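Inner membrane protein (Salmonella typhimurium LT2, PDB 2QJV) probably acts as a metal-dependent sugar isomerase of the KduI/IolB branch of the cupin superfamily. Local coordinates at residues A[229-232]-A[238-241]; A[15-20]-A[187-192]. The protein carries 2 engineered substitutions. One frame throughout, in Å; residues are numbered along the deposited sequence. Where two conformers were deposited one is given.

Contact 1: residues A[229-232]-A[238-241]; sequences HPVA and DNYY. With NI (nickel (II) ion), chain D.
The Tyr241 ring receives a Val231 methyl obliquely, with CG2 of Val231 lying 3.9 Å from CE2 of Tyr241, and the two side chains run past each other in opposite senses. The other Val231 branch serves the neighbouring flat group: CG1 of Val231 comes within 3.9 Å of OD1 in the Asn239 amide. Val231 holds CG1 anti to its backbone N (chi1 171°), which spreads its two methyls between Asn239 and Tyr241. The third flat group, the His229 imidazole, has water 1 at its edge, in the ring plane, and meets the ring of His171 at a steep angle, with planes about 85° apart.

NE2 of His229 binds the nickel ion at 2.2 Å. His171, His173, Glu186 and two waters complete six ligands, and the coordinates put water 2 nearly opposite NE2 of His229 and water 1 roughly at right angles to it. ND1 of the same ring bonds to Gly227 O, which should fix the ring's rotation and leave NE2 for the metal.

Between the segments the contact is slender. The nearest alpha carbons, Val231 CA and Asn239 CA, are 9.4 Å apart, and only 94 Å² is buried in all, so side chains alone bridge the space between strands 231-233 and 238-246, which belong to different sheets. The polar ends look past it: ND2 of Asn239 bonds to ND1 of His190, and OH of Tyr241 bonds to Ser166 and Ser167.

Chemically, then, this is a buried van der Waals join beside a metal centre. Protein atoms fill four nickel positions, and the two taken by water are where a substrate could plausibly bind, consistent with isomerase activity.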
loop_
_atom_site.group_PDB
_atom_site.type_symbol
_atom_site.label_atom_id
_atom_site.label_comp_id
_atom_site.label_asym_id
_atom_site.label_seq_id
_atom_site.Cartn_x
_atom_site.Cartn_y
_atom_site.Cartn_z
ATOM N N HIS A 229 20.287 -7.673 -2.731
ATOM C CA HIS A 229 19.399 -8.696 -2.146
ATOM C C HIS A 229 20.018 -9.542 -1.012
ATOM O O HIS A 229 19.950 -10.798 -1.037
ATOM C CB HIS A 229 18.835 -9.577 -3.286
ATOM C CG HIS A 229 19.845 -9.948 -4.336
ATOM N ND1 HIS A 229 20.215 -9.085 -5.351
ATOM C CD2 HIS A 229 20.531 -11.091 -4.557
ATOM C CE1 HIS A 229 21.064 -9.682 -6.151
ATOM N NE2 HIS A 229 21.278 -10.900 -5.692
ATOM N N PRO A 230 20.588 -8.866 -0.002
ATOM C CA PRO A 230 21.189 -9.645 1.109
ATOM C C PRO A 230 20.184 -10.410 1.996
ATOM O O PRO A 230 19.001 -10.012 2.116
ATOM C CB PRO A 230 21.921 -8.568 1.938
ATOM C CG PRO A 230 21.125 -7.322 1.655
ATOM C CD PRO A 230 20.737 -7.423 0.216
ATOM N N VAL A 231 20.693 -11.490 2.597
ATOM C CA VAL A 231 19.968 -12.349 3.511
ATOM C C VAL A 231 20.579 -12.244 4.921
ATOM O O VAL A 231 21.763 -12.570 5.142
ATOM C CB VAL A 231 20.008 -13.810 3.036
ATOM C CG1 VAL A 231 19.430 -14.770 4.099
ATOM C CG2 VAL A 231 19.318 -13.964 1.647
ATOM N N ALA A 232 19.764 -11.805 5.874
ATOM C CA ALA A 232 20.156 -11.737 7.290
ATOM C C ALA A 232 19.483 -12.887 8.051
ATOM O O ALA A 232 18.257 -12.956 8.154
ATOM C CB ALA A 232 19.840 -10.364 7.938
ATOM N N ASP A 238 19.489 -21.995 11.351
ATOM C CA ASP A 238 20.364 -22.173 10.194
ATOM C C ASP A 238 19.515 -22.057 8.899
ATOM O O ASP A 238 18.326 -22.427 8.846
ATOM C CB ASP A 238 21.125 -23.504 10.227
ATOM C CG ASP A 238 22.190 -23.574 11.286
ATOM O OD1 ASP A 238 22.764 -22.551 11.721
ATOM O OD2 ASP A 238 22.445 -24.708 11.686
ATOM N N ASN A 239 20.126 -21.482 7.873
ATOM C CA ASN A 239 19.483 -21.222 6.593
ATOM C C ASN A 239 20.209 -21.939 5.437
ATOM O O ASN A 239 21.401 -22.235 5.499
ATOM C CB ASN A 239 19.386 -19.689 6.386
ATOM C CG ASN A 239 18.816 -19.244 5.013
ATOM O OD1 ASN A 239 19.573 -18.662 4.234
ATOM N ND2 ASN A 239 17.494 -19.470 4.724
ATOM N N TYR A 240 19.416 -22.260 4.430
ATOM C CA TYR A 240 19.818 -22.819 3.188
ATOM C C TYR A 240 18.963 -22.132 2.125
ATOM O O TYR A 240 17.795 -21.816 2.371
ATOM C CB TYR A 240 19.577 -24.344 3.167
ATOM C CG TYR A 240 19.505 -24.973 1.795
ATOM C CD1 TYR A 240 18.299 -24.954 1.072
ATOM C CD2 TYR A 240 20.611 -25.565 1.200
ATOM C CE1 TYR A 240 18.204 -25.482 -0.195
ATOM C CE2 TYR A 240 20.516 -26.156 -0.063
ATOM C CZ TYR A 240 19.304 -26.109 -0.761
ATOM O OH TYR A 240 19.146 -26.662 -2.017
ATOM N N TYR A 241 19.553 -21.867 0.967
ATOM C CA TYR A 241 18.759 -21.503 -0.208
ATOM C C TYR A 241 19.350 -22.016 -1.508
ATOM O O TYR A 241 20.566 -22.145 -1.655
ATOM C CB TYR A 241 18.446 -19.985 -0.307
ATOM C CG TYR A 241 19.628 -19.047 -0.174
ATOM C CD1 TYR A 241 20.504 -18.820 -1.252
ATOM C CD2 TYR A 241 19.854 -18.358 1.021
ATOM C CE1 TYR A 241 21.565 -17.956 -1.136
ATOM C CE2 TYR A 241 20.912 -17.496 1.150
ATOM C CZ TYR A 241 21.774 -17.288 0.059
ATOM O OH TYR A 241 22.818 -16.402 0.173
HETATM NI NI NI D . 22.459 -12.426 -6.700
HETATM O O HOH W 1 22.587 -13.812 -5.005
HETATM O O HOH W 2 23.747 -13.967 -7.565
#

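Contact 2: residues A[15-20]-A[187-192]; sequences NIQHIS and TYYHRF. With SO4 (sulfate ion), chain J.
Ile16 crosses Tyr189 at about a right angle, its CD1 reaching to 4.0 Å from OH of Tyr189. That branch gets there because CG1 of Ile16 sits between the backbone N and the carbonyl carbon (chi1 66°). Gln17 adds its aliphatic part: CG of Gln17 lies 4.2 Å from CE1 of Tyr189, oblique to the ring. Two successive residues can both turn toward the other strand because Ile16 and Gln17 form a classic beta bulge opposite Val33. The amide of Gln17 is used beyond the contact, NE2 bonding to the backbone oxygens of Arg219 and Ser7. Ile19 faces Thr187 with a loose methyl contact whose detail is doubtful, as Ile19 has two conformers.

Tyr189 and Arg191 of the opposing strand share OE2 of Glu104, from strand 104-111 of the N-terminal sheet: the hydroxyl by a hydrogen bond, NE of Arg191 by a salt bridge. One carboxylate thus reaches across the interface to tie both side chains. The guanidinium presents its edge to a sulfate, probably from the crystallisation liquor and also held by Arg219 and Asn218: NH1 of Arg191 bonds to sulfate O1 at 2.9 Å, while NH2 of Arg191 to O4 at 3.4 Å is weak.

Strands 16-19 and 187-192 run antiparallel at 176°, yet their axes stay 10.6 Å apart. That spacing indicates face-to-face packing of two sheets through side chains, here joining the two halves of a bicupin fold, as in KduI/IolB relatives.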
loop_
_atom_site.group_PDB
_atom_site.type_symbol
_atom_site.label_atom_id
_atom_site.label_comp_id
_atom_site.label_asym_id
_atom_site.label_seq_id
_atom_site.Cartn_x
_atom_site.Cartn_y
_atom_site.Cartn_z
ATOM N N ASN A 15 2.845 -29.630 -6.315
ATOM C CA ASN A 15 3.622 -28.508 -6.880
ATOM C C ASN A 15 3.571 -27.290 -5.954
ATOM O O ASN A 15 2.897 -26.309 -6.223
ATOM C CB ASN A 15 3.063 -28.203 -8.261
ATOM C CG ASN A 15 3.904 -27.203 -9.103
ATOM O OD1 ASN A 15 3.343 -26.635 -10.064
ATOM N ND2 ASN A 15 5.191 -27.014 -8.801
ATOM N N ILE A 16 4.249 -27.414 -4.826
ATOM C CA ILE A 16 4.164 -26.431 -3.705
ATOM C C ILE A 16 4.701 -25.043 -4.063
ATOM O O ILE A 16 4.285 -24.011 -3.486
ATOM C CB ILE A 16 4.879 -26.992 -2.410
ATOM C CG1 ILE A 16 6.399 -27.142 -2.591
ATOM C CG2 ILE A 16 4.254 -28.302 -1.988
ATOM C CD1 ILE A 16 7.138 -27.349 -1.234
ATOM N N GLN A 17 5.611 -25.012 -5.032
ATOM C CA GLN A 17 6.125 -23.742 -5.581
ATOM C C GLN A 17 6.044 -23.745 -7.107
ATOM O O GLN A 17 6.474 -24.688 -7.735
ATOM C CB GLN A 17 7.580 -23.438 -5.158
ATOM C CG GLN A 17 7.709 -22.942 -3.668
ATOM C CD GLN A 17 7.150 -21.565 -3.405
ATOM O OE1 GLN A 17 6.673 -20.885 -4.328
ATOM N NE2 GLN A 17 7.168 -21.149 -2.134
ATOM N N HIS A 18 5.454 -22.694 -7.661
ATOM C CA HIS A 18 5.327 -22.520 -9.116
ATOM C C HIS A 18 5.579 -21.051 -9.468
ATOM O O HIS A 18 4.675 -20.206 -9.381
ATOM C CB HIS A 18 3.968 -22.995 -9.700
ATOM C CG HIS A 18 3.864 -22.734 -11.174
ATOM N ND1 HIS A 18 4.653 -23.388 -12.095
ATOM C CD2 HIS A 18 3.137 -21.825 -11.875
ATOM C CE1 HIS A 18 4.412 -22.900 -13.303
ATOM N NE2 HIS A 18 3.483 -21.963 -13.199
ATOM N N ILE A 19 6.816 -20.780 -9.877
ATOM C CA ILE A 19 7.252 -19.445 -10.257
ATOM C C ILE A 19 7.579 -19.478 -11.739
ATOM O O ILE A 19 8.426 -20.256 -12.182
ATOM C CB ILE A 19 8.498 -18.963 -9.440
ATOM C CG1 ILE A 19 8.301 -19.196 -7.929
ATOM C CG2 ILE A 19 8.825 -17.477 -9.773
ATOM C CD1 ILE A 19 7.033 -18.522 -7.345
ATOM N N SER A 20 6.896 -18.641 -12.515
ATOM C CA SER A 20 7.077 -18.604 -13.966
ATOM C C SER A 20 7.391 -17.192 -14.392
ATOM O O SER A 20 7.057 -16.232 -13.672
ATOM C CB SER A 20 5.801 -19.096 -14.665
ATOM O OG SER A 20 4.695 -18.232 -14.488
ATOM N N THR A 187 15.958 -16.243 -8.325
ATOM C CA THR A 187 15.030 -16.783 -7.343
ATOM C C THR A 187 15.845 -17.379 -6.172
ATOM O O THR A 187 16.967 -17.847 -6.357
ATOM C CB THR A 187 14.025 -17.831 -7.941
ATOM O OG1 THR A 187 14.757 -18.927 -8.511
ATOM C CG2 THR A 187 13.024 -17.181 -8.976
ATOM N N TYR A 188 15.257 -17.311 -4.976
ATOM C CA TYR A 188 15.768 -17.876 -3.735
ATOM C C TYR A 188 14.686 -18.821 -3.230
ATOM O O TYR A 188 13.559 -18.399 -3.049
ATOM C CB TYR A 188 15.965 -16.814 -2.639
ATOM C CG TYR A 188 17.256 -16.027 -2.720
ATOM C CD1 TYR A 188 17.491 -15.182 -3.786
ATOM C CD2 TYR A 188 18.245 -16.131 -1.734
ATOM C CE1 TYR A 188 18.657 -14.479 -3.892
ATOM C CE2 TYR A 188 19.424 -15.426 -1.844
ATOM C CZ TYR A 188 19.614 -14.600 -2.920
ATOM O OH TYR A 188 20.771 -13.914 -3.010
ATOM N N TYR A 189 15.041 -20.071 -2.991
ATOM C CA TYR A 189 14.164 -21.051 -2.368
ATOM C C TYR A 189 14.803 -21.343 -1.005
ATOM O O TYR A 189 15.827 -22.060 -0.920
ATOM C CB TYR A 189 14.015 -22.308 -3.225
ATOM C CG TYR A 189 13.234 -23.440 -2.570
ATOM C CD1 TYR A 189 11.874 -23.280 -2.211
ATOM C CD2 TYR A 189 13.810 -24.698 -2.390
ATOM C CE1 TYR A 189 11.161 -24.303 -1.622
ATOM C CE2 TYR A 189 13.087 -25.758 -1.812
ATOM C CZ TYR A 189 11.761 -25.554 -1.419
ATOM O OH TYR A 189 11.064 -26.594 -0.868
ATOM N N HIS A 190 14.137 -20.879 0.059
ATOM C CA HIS A 190 14.670 -20.946 1.415
ATOM C C HIS A 190 14.192 -22.120 2.269
ATOM O O HIS A 190 13.024 -22.543 2.198
ATOM C CB HIS A 190 14.326 -19.680 2.208
ATOM C CG HIS A 190 15.081 -18.457 1.778
ATOM N ND1 HIS A 190 16.247 -18.052 2.399
ATOM C CD2 HIS A 190 14.811 -17.530 0.830
ATOM C CE1 HIS A 190 16.660 -16.924 1.840
ATOM N NE2 HIS A 190 15.797 -16.576 0.896
ATOM N N ARG A 191 15.123 -22.603 3.082
ATOM C CA ARG A 191 14.896 -23.687 4.048
ATOM C C ARG A 191 15.570 -23.319 5.373
ATOM O O ARG A 191 16.597 -22.602 5.396
ATOM C CB ARG A 191 15.401 -25.035 3.508
ATOM C CG ARG A 191 14.787 -25.455 2.168
ATOM C CD ARG A 191 13.349 -25.985 2.273
ATOM N NE ARG A 191 13.337 -27.434 2.340
ATOM C CZ ARG A 191 13.386 -28.178 3.425
ATOM N NH1 ARG A 191 13.409 -27.663 4.630
ATOM N NH2 ARG A 191 13.409 -29.479 3.287
ATOM N N PHE A 192 14.985 -23.823 6.474
ATOM C CA PHE A 192 15.455 -23.578 7.843
ATOM C C PHE A 192 15.571 -24.839 8.677
ATOM O O PHE A 192 14.828 -25.823 8.475
ATOM C CB PHE A 192 14.549 -22.554 8.562
ATOM C CG PHE A 192 14.516 -21.251 7.878
ATOM C CD1 PHE A 192 15.491 -20.276 8.148
ATOM C CD2 PHE A 192 13.579 -21.009 6.878
ATOM C CE1 PHE A 192 15.510 -19.112 7.419
ATOM C CE2 PHE A 192 13.625 -19.850 6.132
ATOM C CZ PHE A 192 14.558 -18.894 6.423
HETATM S S SO4 J . 11.295 -29.952 6.968
HETATM O O1 SO4 J . 12.257 -28.831 6.983
HETATM O O2 SO4 J . 9.903 -29.530 7.022
HETATM O O3 SO4 J . 11.433 -30.726 8.218
HETATM O O4 SO4 J . 11.602 -30.813 5.818
#

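From the N terminus, the chain leaves strand 16-19 at the edge of the six-stranded sheet and completes that sheet before entering the second half of the protein. Contact 2 closes this long excursion, with 166 residues between its segments, when strand 181-193 arrives. Contact 1 opens only afterwards and closes a short loop, with five residues (233-237) between its segments, so the two lie in series and neither encloses nor crosses the other. They meet through the five-stranded sheet, where Tyr240 O lies 2.9 Å from Arg191 N, a probable hydrogen bond. Strand 181-193 thus meets the N-terminal sheet and, through alternate side chains, the four-stranded one, which strand 238-246 meets through contact 1.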